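Local coordinates for protein putative glycosidase ph117-related (Bacteroides thetaiotaomicron, PDB 5A7V) that probably acts on beta-mannosides as a family GH130 glycosidase or phosphorylase, and binds mannose in a pocket of its five-bladed beta-propeller fold, at residues F259-C273 / L286-D298. Sequence-based numbering, arbitrary orientation.
Sequences FSPRDGHFDSQLTEC and LLYNGKNSASRGD. With MAN (alpha-D-mannopyranose), chain E.
Glu272 and Asn289 form an antiparallel hydrogen-bonded pair (Glu272 N to Asn289 O 2.8 Å, Asn289 N to Glu272 O 2.7 Å), which sets the register of strands 270-273 and 286-291, whose axes run at 144°. Toward the loop a classic beta bulge interrupts it: two residues, Gln269 and Leu270, stand across from the single Lys291, and Lys291 O accepts from the backbone N of both Ser268 and Gln269. On the face carrying Thr271, the Tyr288 ring receives the edge of Phe259 in a T-shaped stack, centroids 5.3 Å apart and planes at 69°. The Tyr288 hydroxyl donates to Asp267 OD2 at 2.6 Å, arriving from above the carboxylate plane. Arg324 also bridges to OD2, while Arg262 grips OD1 side-on through NE and NH2, so this buried carboxylate is probably ionised. Ser268 OG accepts from Ser293 N at 2.8 Å and donates to His265 O, tying the two loops. Farther out, Arg296 meets Asp263 side-on, NE to OD1 (2.9 Å) and NH2 to OD2 (2.8 Å). On the opposite face of the hairpin, fully extended Lys291 runs alongside Leu270, its CD against Leu270 CD1. Glu272, CG anti to N (chi1 177°), extends from that face to mannose, where OE2 accepts from O2 at 2.6 Å; Ser204 also bonds OE2. Thus the Phe259-Tyr288-Asp267 group packs on the Thr271 face, separate polar links join the loops, and the other face carries Glu272 and Leu270 to the sugar.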
ATOM      1  N   PHE A 259       8.128 -13.978   6.872  1.00  9.02           N
ATOM      2  CA  PHE A 259       7.202 -14.291   7.989  1.00  8.65           C
ATOM      3  C   PHE A 259       5.819 -14.446   7.409  1.00  9.59           C
ATOM      4  O   PHE A 259       5.574 -14.162   6.231  1.00  9.53           O
ATOM      5  CB  PHE A 259       7.274 -13.265   9.140  1.00  9.18           C
ATOM      6  CG  PHE A 259       6.673 -11.900   8.881  1.00  8.98           C
ATOM      7  CD1 PHE A 259       7.427 -10.843   8.387  1.00  9.95           C
ATOM      8  CD2 PHE A 259       5.335 -11.640   9.252  1.00 10.07           C
ATOM      9  CE1 PHE A 259       6.892  -9.574   8.232  1.00 11.43           C
ATOM     10  CE2 PHE A 259       4.791 -10.397   9.109  1.00 10.79           C
ATOM     11  CZ  PHE A 259       5.558  -9.341   8.563  1.00 10.24           C
ATOM     12  N   SER A 260       4.919 -14.947   8.267  1.00  9.97           N
ATOM     13  CA  SER A 260       3.616 -15.380   7.834  1.00  9.42           C
ATOM     14  C   SER A 260       2.538 -14.965   8.848  1.00  9.29           C
ATOM     15  O   SER A 260       2.853 -14.560   9.977  1.00  9.10           O
ATOM     16  CB  SER A 260       3.632 -16.918   7.762  1.00 11.61           C
ATOM     17  OG  SER A 260       4.527 -17.351   6.728  1.00 13.23           O
ATOM     18  N   PRO A 261       1.277 -15.085   8.440  1.00  9.00           N
ATOM     19  CA  PRO A 261       0.194 -14.941   9.432  1.00  9.46           C
ATOM     20  C   PRO A 261       0.373 -15.898  10.602  1.00  9.37           C
ATOM     21  O   PRO A 261       1.006 -16.946  10.475  1.00 10.96           O
ATOM     22  CB  PRO A 261      -1.076 -15.247   8.641  1.00 10.64           C
ATOM     23  CG  PRO A 261      -0.700 -15.003   7.207  1.00 10.84           C
ATOM     24  CD  PRO A 261       0.745 -15.404   7.102  1.00 10.14           C
ATOM     25  N   ARG A 262      -0.196 -15.511  11.733  1.00  8.62           N
ATOM     26  CA  ARG A 262      -0.042 -16.259  12.980  1.00  8.74           C
ATOM     27  C   ARG A 262      -1.370 -16.387  13.706  1.00  8.72           C
ATOM     28  O   ARG A 262      -2.237 -15.512  13.632  1.00  9.69           O
ATOM     29  CB  ARG A 262       0.980 -15.605  13.895  1.00 10.03           C
ATOM     30  CG  ARG A 262       0.638 -14.190  14.202  1.00  9.91           C
ATOM     31  CD  ARG A 262       1.645 -13.429  15.039  1.00 10.57           C
ATOM     32  NE  ARG A 262       1.310 -12.033  14.960  1.00  9.59           N
ATOM     33  CZ  ARG A 262       1.724 -11.074  15.753  1.00  9.22           C
ATOM     34  NH1 ARG A 262       2.586 -11.328  16.732  1.00  9.78           N
ATOM     35  NH2 ARG A 262       1.223  -9.860  15.572  1.00 10.37           N
ATOM     36  N   ASP A 263      -1.528 -17.466  14.456  1.00  9.05           N
ATOM     37  CA  ASP A 263      -2.753 -17.684  15.224  1.00  9.09           C
ATOM     38  C   ASP A 263      -2.829 -16.665  16.371  1.00  9.33           C
ATOM     39  O   ASP A 263      -1.821 -16.314  17.018  1.00 10.26           O
ATOM     40  CB  ASP A 263      -2.767 -19.066  15.820  1.00  9.23           C
ATOM     41  CG  ASP A 263      -2.996 -20.191  14.834  1.00  9.87           C
ATOM     42  OD1 ASP A 263      -3.233 -19.929  13.620  1.00 11.94           O
ATOM     43  OD2 ASP A 263      -2.984 -21.393  15.302  1.00 10.30           O
ATOM     44  N   GLY A 264      -4.059 -16.248  16.693  1.00  8.86           N
ATOM     45  CA  GLY A 264      -4.281 -15.459  17.886  1.00  9.12           C
ATOM     46  C   GLY A 264      -4.164 -13.964  17.810  1.00  9.29           C
ATOM     47  O   GLY A 264      -4.415 -13.269  18.769  1.00 10.99           O
ATOM     48  N   HIS A 265      -3.705 -13.483  16.642  1.00  9.09           N
ATOM     49  CA  HIS A 265      -3.459 -12.067  16.426  1.00  8.42           C
ATOM     50  C   HIS A 265      -4.267 -11.530  15.230  1.00  8.27           C
ATOM     51  O   HIS A 265      -4.816 -12.286  14.441  1.00  8.28           O
ATOM     52  CB  HIS A 265      -1.944 -11.779  16.236  1.00  8.83           C
ATOM     53  CG  HIS A 265      -1.127 -12.105  17.438  1.00 10.25           C
ATOM     54  ND1 HIS A 265      -0.726 -11.165  18.357  1.00 11.76           N
ATOM     55  CD2 HIS A 265      -0.665 -13.304  17.892  1.00 10.34           C
ATOM     56  CE1 HIS A 265      -0.035 -11.772  19.328  1.00 12.80           C
ATOM     57  NE2 HIS A 265       0.001 -13.071  19.069  1.00 13.15           N
ATOM     58  N   PHE A 266      -4.272 -10.200  15.127  1.00  8.14           N
ATOM     59  CA  PHE A 266      -4.969  -9.513  14.035  1.00  8.50           C
ATOM     60  C   PHE A 266      -4.461  -9.912  12.634  1.00  8.05           C
ATOM     61  O   PHE A 266      -5.202  -9.813  11.651  1.00  8.84           O
ATOM     62  CB  PHE A 266      -4.902  -7.999  14.209  1.00  8.54           C
ATOM     63  CG  PHE A 266      -3.518  -7.439  13.890  1.00  8.60           C
ATOM     64  CD1 PHE A 266      -2.457  -7.533  14.802  1.00  8.38           C
ATOM     65  CD2 PHE A 266      -3.271  -6.801  12.661  1.00  9.03           C
ATOM     66  CE1 PHE A 266      -1.186  -7.068  14.501  1.00  9.24           C
ATOM     67  CE2 PHE A 266      -2.000  -6.330  12.342  1.00  9.92           C
ATOM     68  CZ  PHE A 266      -0.973  -6.469  13.248  1.00 10.14           C
ATOM     69  N   ASP A 267      -3.180 -10.304  12.561  1.00  7.54           N
ATOM     70  CA  ASP A 267      -2.545 -10.639  11.280  1.00  7.63           C
ATOM     71  C   ASP A 267      -2.462 -12.167  11.158  1.00  7.79           C
ATOM     72  O   ASP A 267      -1.401 -12.792  11.201  1.00  8.97           O
ATOM     73  CB  ASP A 267      -1.202  -9.976  11.107  1.00  8.00           C
ATOM     74  CG  ASP A 267      -0.180 -10.299  12.191  1.00  9.01           C
ATOM     75  OD1 ASP A 267      -0.552 -10.652  13.344  1.00  9.75           O
ATOM     76  OD2 ASP A 267       1.047 -10.120  11.895  1.00  9.72           O
ATOM     77  N   SER A 268      -3.662 -12.765  11.033  1.00  8.07           N
ATOM     78  CA  SER A 268      -3.878 -14.194  11.187  1.00  8.33           C
ATOM     79  C   SER A 268      -4.324 -14.917   9.921  1.00  8.29           C
ATOM     80  O   SER A 268      -4.264 -16.148   9.870  1.00  9.78           O
ATOM     81  CB  SER A 268      -4.834 -14.452  12.358  1.00  8.60           C
ATOM     82  OG  SER A 268      -5.925 -13.556  12.290  1.00  9.05           O
ATOM     83  N   GLN A 269      -4.854 -14.176   8.935  1.00  8.94           N
ATOM     84  CA  GLN A 269      -5.178 -14.733   7.626  1.00  9.34           C
ATOM     85  C   GLN A 269      -4.228 -14.243   6.535  1.00  8.91           C
ATOM     86  O   GLN A 269      -3.883 -15.028   5.633  1.00 11.28           O
ATOM     87  CB  GLN A 269      -6.637 -14.413   7.251  1.00 10.46           C
ATOM     88  CG  GLN A 269      -7.135 -15.149   6.015  1.00 14.65           C
ATOM     89  CD  GLN A 269      -8.668 -15.088   5.903  1.00 19.46           C
ATOM     90  OE1 GLN A 269      -9.353 -15.108   6.914  1.00 31.61           O
ATOM     91  NE2 GLN A 269      -9.166 -14.943   4.722  1.00 29.07           N
ATOM     92  N   LEU A 270      -3.825 -12.959   6.610  1.00  8.74           N
ATOM     93  CA  LEU A 270      -2.891 -12.362   5.601  1.00  8.88           C
ATOM     94  C   LEU A 270      -1.930 -11.470   6.362  1.00  9.01           C
ATOM     95  O   LEU A 270      -2.272 -10.876   7.410  1.00  9.52           O
ATOM     96  CB  LEU A 270      -3.640 -11.492   4.600  1.00  9.63           C
ATOM     97  CG  LEU A 270      -4.699 -12.134   3.754  1.00 10.77           C
ATOM     98  CD1 LEU A 270      -5.432 -11.054   2.939  1.00 12.51           C
ATOM     99  CD2 LEU A 270      -4.169 -13.218   2.852  1.00 11.64           C
ATOM    100  N   THR A 271      -0.725 -11.362   5.779  1.00  8.89           N
ATOM    101  CA  THR A 271       0.313 -10.365   6.155  1.00  8.86           C
ATOM    102  C   THR A 271       0.749  -9.692   4.845  1.00  9.51           C
ATOM    103  O   THR A 271       1.643 -10.206   4.146  1.00 11.72           O
ATOM    104  CB  THR A 271       1.554 -11.012   6.867  1.00  8.87           C
ATOM    105  OG1 THR A 271       2.031 -12.092   6.056  1.00 10.55           O
ATOM    106  CG2 THR A 271       1.192 -11.570   8.242  1.00  9.59           C
ATOM    107  N   GLU A 272       0.108  -8.599   4.508  1.00  8.73           N
ATOM    108  CA  GLU A 272       0.184  -8.046   3.157  1.00  8.59           C
ATOM    109  C   GLU A 272       0.922  -6.717   3.203  1.00  8.82           C
ATOM    110  O   GLU A 272       0.590  -5.786   3.915  1.00  9.70           O
ATOM    111  CB  GLU A 272      -1.221  -7.818   2.606  1.00  9.38           C
ATOM    112  CG  GLU A 272      -1.214  -7.168   1.207  1.00  9.08           C
ATOM    113  CD  GLU A 272      -2.511  -7.259   0.459  1.00  9.58           C
ATOM    114  OE1 GLU A 272      -3.573  -7.530   1.128  1.00 10.57           O
ATOM    115  OE2 GLU A 272      -2.499  -7.123  -0.780  1.00 11.19           O
ATOM    116  N   CYS A 273       2.005  -6.647   2.423  1.00  8.25           N
ATOM    117  CA  CYS A 273       2.899  -5.461   2.425  1.00  8.87           C
ATOM    118  C   CYS A 273       2.129  -4.179   2.209  1.00  8.80           C
ATOM    119  O   CYS A 273       1.211  -4.139   1.413  1.00 10.72           O
ATOM    120  CB  CYS A 273       4.024  -5.663   1.403  1.00  9.05           C
ATOM    121  SG  CYS A 273       5.140  -7.030   1.833  1.00 11.09           S
ATOM    122  N   LEU A 286       8.971  -2.548   7.973  1.00  8.01           N
ATOM    123  CA  LEU A 286       7.957  -2.836   6.988  1.00  8.34           C
ATOM    124  C   LEU A 286       6.607  -2.596   7.658  1.00  8.18           C
ATOM    125  O   LEU A 286       6.217  -3.325   8.622  1.00  9.06           O
ATOM    126  CB  LEU A 286       8.018  -4.294   6.528  1.00  8.83           C
ATOM    127  CG  LEU A 286       6.936  -4.732   5.546  1.00  9.14           C
ATOM    128  CD1 LEU A 286       6.984  -3.985   4.209  1.00 10.00           C
ATOM    129  CD2 LEU A 286       6.930  -6.207   5.314  1.00 11.44           C
ATOM    130  N   LEU A 287       5.875  -1.583   7.191  1.00  7.52           N
ATOM    131  CA  LEU A 287       4.489  -1.332   7.664  1.00  7.54           C
ATOM    132  C   LEU A 287       3.588  -2.137   6.728  1.00  8.01           C
ATOM    133  O   LEU A 287       3.753  -2.132   5.501  1.00  8.87           O
ATOM    134  CB  LEU A 287       4.194   0.167   7.674  1.00  8.95           C
ATOM    135  CG  LEU A 287       5.132   1.040   8.520  1.00  9.33           C
ATOM    136  CD1 LEU A 287       6.330   1.595   7.749  1.00 10.06           C
ATOM    137  CD2 LEU A 287       4.379   2.218   9.126  1.00 10.88           C
ATOM    138  N   TYR A 288       2.640  -2.902   7.315  1.00  7.91           N
ATOM    139  CA  TYR A 288       1.896  -3.892   6.536  1.00  7.89           C
ATOM    140  C   TYR A 288       0.432  -3.974   7.017  1.00  7.31           C
ATOM    141  O   TYR A 288       0.082  -3.355   8.028  1.00  8.49           O
ATOM    142  CB  TYR A 288       2.571  -5.273   6.538  1.00  8.06           C
ATOM    143  CG  TYR A 288       2.587  -5.999   7.870  1.00  7.92           C
ATOM    144  CD1 TYR A 288       3.534  -5.762   8.820  1.00  8.69           C
ATOM    145  CD2 TYR A 288       1.593  -6.949   8.140  1.00  8.49           C
ATOM    146  CE1 TYR A 288       3.509  -6.423  10.049  1.00  7.88           C
ATOM    147  CE2 TYR A 288       1.557  -7.604   9.360  1.00  8.58           C
ATOM    148  CZ  TYR A 288       2.522  -7.361  10.314  1.00  7.98           C
ATOM    149  OH  TYR A 288       2.533  -7.994  11.536  1.00  8.80           O
ATOM    150  N   ASN A 289      -0.334  -4.728   6.253  1.00  7.31           N
ATOM    151  CA  ASN A 289      -1.768  -4.916   6.482  1.00  7.87           C
ATOM    152  C   ASN A 289      -2.054  -6.334   6.917  1.00  7.68           C
ATOM    153  O   ASN A 289      -1.728  -7.276   6.220  1.00 10.32           O
ATOM    154  CB  ASN A 289      -2.481  -4.585   5.158  1.00  9.02           C
ATOM    155  CG  ASN A 289      -2.302  -3.128   4.788  1.00  8.13           C
ATOM    156  OD1 ASN A 289      -2.818  -2.255   5.446  1.00  8.85           O
ATOM    157  ND2 ASN A 289      -1.520  -2.857   3.713  1.00  9.75           N
ATOM    158  N   GLY A 290      -2.660  -6.456   8.099  1.00  8.30           N
ATOM    159  CA  GLY A 290      -3.087  -7.776   8.564  1.00  8.91           C
ATOM    160  C   GLY A 290      -4.557  -8.005   8.313  1.00  8.85           C
ATOM    161  O   GLY A 290      -5.350  -7.095   8.540  1.00 14.80           O
ATOM    162  N   LYS A 291      -4.935  -9.206   7.920  1.00  8.14           N
ATOM    163  CA  LYS A 291      -6.362  -9.575   7.848  1.00  8.19           C
ATOM    164  C   LYS A 291      -6.633 -10.571   8.994  1.00  7.92           C
ATOM    165  O   LYS A 291      -5.926 -11.568   9.172  1.00  8.43           O
ATOM    166  CB  LYS A 291      -6.736 -10.213   6.505  1.00  9.11           C
ATOM    167  CG  LYS A 291      -8.195 -10.594   6.431  1.00  9.82           C
ATOM    168  CD  LYS A 291      -8.589 -11.177   5.067  1.00 10.15           C
ATOM    169  CE  LYS A 291     -10.069 -11.556   5.061  1.00 10.86           C
ATOM    170  NZ  LYS A 291     -10.490 -12.030   3.729  1.00 15.00           N
ATOM    171  N   ASN A 292      -7.670 -10.261   9.776  1.00  7.99           N
ATOM    172  CA  ASN A 292      -8.027 -11.068  10.953  1.00  7.92           C
ATOM    173  C   ASN A 292      -8.880 -12.286  10.566  1.00  7.82           C
ATOM    174  O   ASN A 292      -9.991 -12.157  10.042  1.00  9.90           O
ATOM    175  CB  ASN A 292      -8.761 -10.183  11.947  1.00  8.43           C
ATOM    176  CG  ASN A 292      -8.895 -10.829  13.324  1.00  8.00           C
ATOM    177  OD1 ASN A 292      -7.989 -11.509  13.795  1.00  9.06           O
ATOM    178  ND2 ASN A 292     -10.034 -10.553  13.998  1.00  9.34           N
ATOM    179  N   SER A 293      -8.355 -13.479  10.806  1.00  8.41           N
ATOM    180  CA  SER A 293      -9.080 -14.706  10.563  1.00  8.56           C
ATOM    181  C   SER A 293     -10.237 -14.921  11.548  1.00  9.49           C
ATOM    182  O   SER A 293     -10.030 -14.817  12.764  1.00  9.70           O
ATOM    183  CB  SER A 293      -8.108 -15.905  10.733  1.00  9.18           C
ATOM    184  OG  SER A 293      -8.807 -17.152  10.687  1.00 10.14           O
ATOM    185  N   ALA A 294     -11.430 -15.168  11.024  1.00 10.10           N
ATOM    186  CA  ALA A 294     -12.575 -15.468  11.935  1.00  9.91           C
ATOM    187  C   ALA A 294     -12.266 -16.671  12.813  1.00 10.08           C
ATOM    188  O   ALA A 294     -12.722 -16.734  13.968  1.00 11.15           O
ATOM    189  CB  ALA A 294     -13.806 -15.727  11.083  1.00 12.10           C
ATOM    190  N   SER A 295     -11.576 -17.664  12.247  1.00  9.71           N
ATOM    191  CA  SER A 295     -11.344 -18.926  12.939  1.00 11.28           C
ATOM    192  C   SER A 295     -10.099 -18.957  13.807  1.00 10.36           C
ATOM    193  O   SER A 295     -10.092 -19.555  14.898  1.00 11.65           O
ATOM    194  CB  SER A 295     -11.329 -20.059  11.939  1.00 13.67           C
ATOM    195  OG  SER A 295     -10.431 -19.802  10.923  1.00 14.52           O
ATOM    196  N   ARG A 296      -9.024 -18.299  13.331  1.00 10.10           N
ATOM    197  CA  ARG A 296      -7.701 -18.432  13.933  1.00 10.12           C
ATOM    198  C   ARG A 296      -7.142 -17.152  14.510  1.00  8.25           C
ATOM    199  O   ARG A 296      -5.989 -17.130  14.954  1.00 10.54           O
ATOM    200  CB  ARG A 296      -6.693 -19.040  12.911  1.00 13.51           C
ATOM    201  CG  ARG A 296      -7.206 -20.391  12.356  1.00 18.82           C
ATOM    202  CD  ARG A 296      -6.200 -21.135  11.575  1.00 22.68           C
ATOM    203  NE  ARG A 296      -5.229 -21.716  12.479  1.00 21.08           N
ATOM    204  CZ  ARG A 296      -5.199 -22.989  12.917  1.00 18.48           C
ATOM    205  NH1 ARG A 296      -6.180 -23.878  12.666  1.00 19.74           N
ATOM    206  NH2 ARG A 296      -4.149 -23.349  13.647  1.00 14.05           N
ATOM    207  N   GLY A 297      -7.922 -16.070  14.450  1.00  8.56           N
ATOM    208  CA  GLY A 297      -7.434 -14.742  14.764  1.00  8.62           C
ATOM    209  C   GLY A 297      -7.617 -14.271  16.173  1.00  8.58           C
ATOM    210  O   GLY A 297      -7.608 -15.087  17.130  1.00  9.87           O
ATOM    211  N   ASP A 298      -7.765 -12.960  16.329  1.00  8.59           N
ATOM    212  CA  ASP A 298      -7.946 -12.339  17.639  1.00  9.19           C
ATOM    213  C   ASP A 298      -9.387 -11.892  17.731  1.00  9.16           C
ATOM    214  O   ASP A 298      -9.818 -10.962  17.073  1.00  9.83           O
ATOM    215  CB  ASP A 298      -6.984 -11.137  17.747  1.00  9.93           C
ATOM    216  CG  ASP A 298      -6.948 -10.489  19.096  1.00 10.79           C
ATOM    217  OD1 ASP A 298      -7.961 -10.576  19.838  1.00 12.27           O
ATOM    218  OD2 ASP A 298      -5.912  -9.887  19.460  1.00 12.04           O
TER
HETATM  219  C1  MAN E1386      -6.541  -7.458  -0.973  1.00 14.34           C
HETATM  220  C2  MAN E1386      -5.772  -6.125  -1.102  1.00 14.18           C
HETATM  221  C3  MAN E1386      -6.578  -4.913  -1.608  1.00 13.00           C
HETATM  222  C4  MAN E1386      -7.967  -4.851  -0.947  1.00 12.88           C
HETATM  223  C5  MAN E1386      -8.220  -6.017   0.027  1.00 15.05           C
HETATM  224  C6  MAN E1386      -9.672  -6.041   0.558  1.00 15.04           C
HETATM  225  O1  MAN E1386      -5.902  -8.406   0.043  1.00 14.66           O
HETATM  226  O2  MAN E1386      -4.694  -6.394  -2.010  1.00 16.79           O
HETATM  227  O3  MAN E1386      -6.789  -4.942  -3.006  1.00 12.61           O
HETATM  228  O4  MAN E1386      -8.047  -3.587  -0.320  1.00 12.37           O
HETATM  229  O5  MAN E1386      -7.947  -7.249  -0.712  1.00 13.86           O
HETATM  230  O6  MAN E1386     -10.576  -6.248  -0.536  1.00 13.68           O
HETATM  231  O   HOH W   1      -3.395 -11.577  20.782  1.00 31.79           O
HETATM  232  O   HOH W   2      -3.807  -9.033  17.745  1.00 10.70           O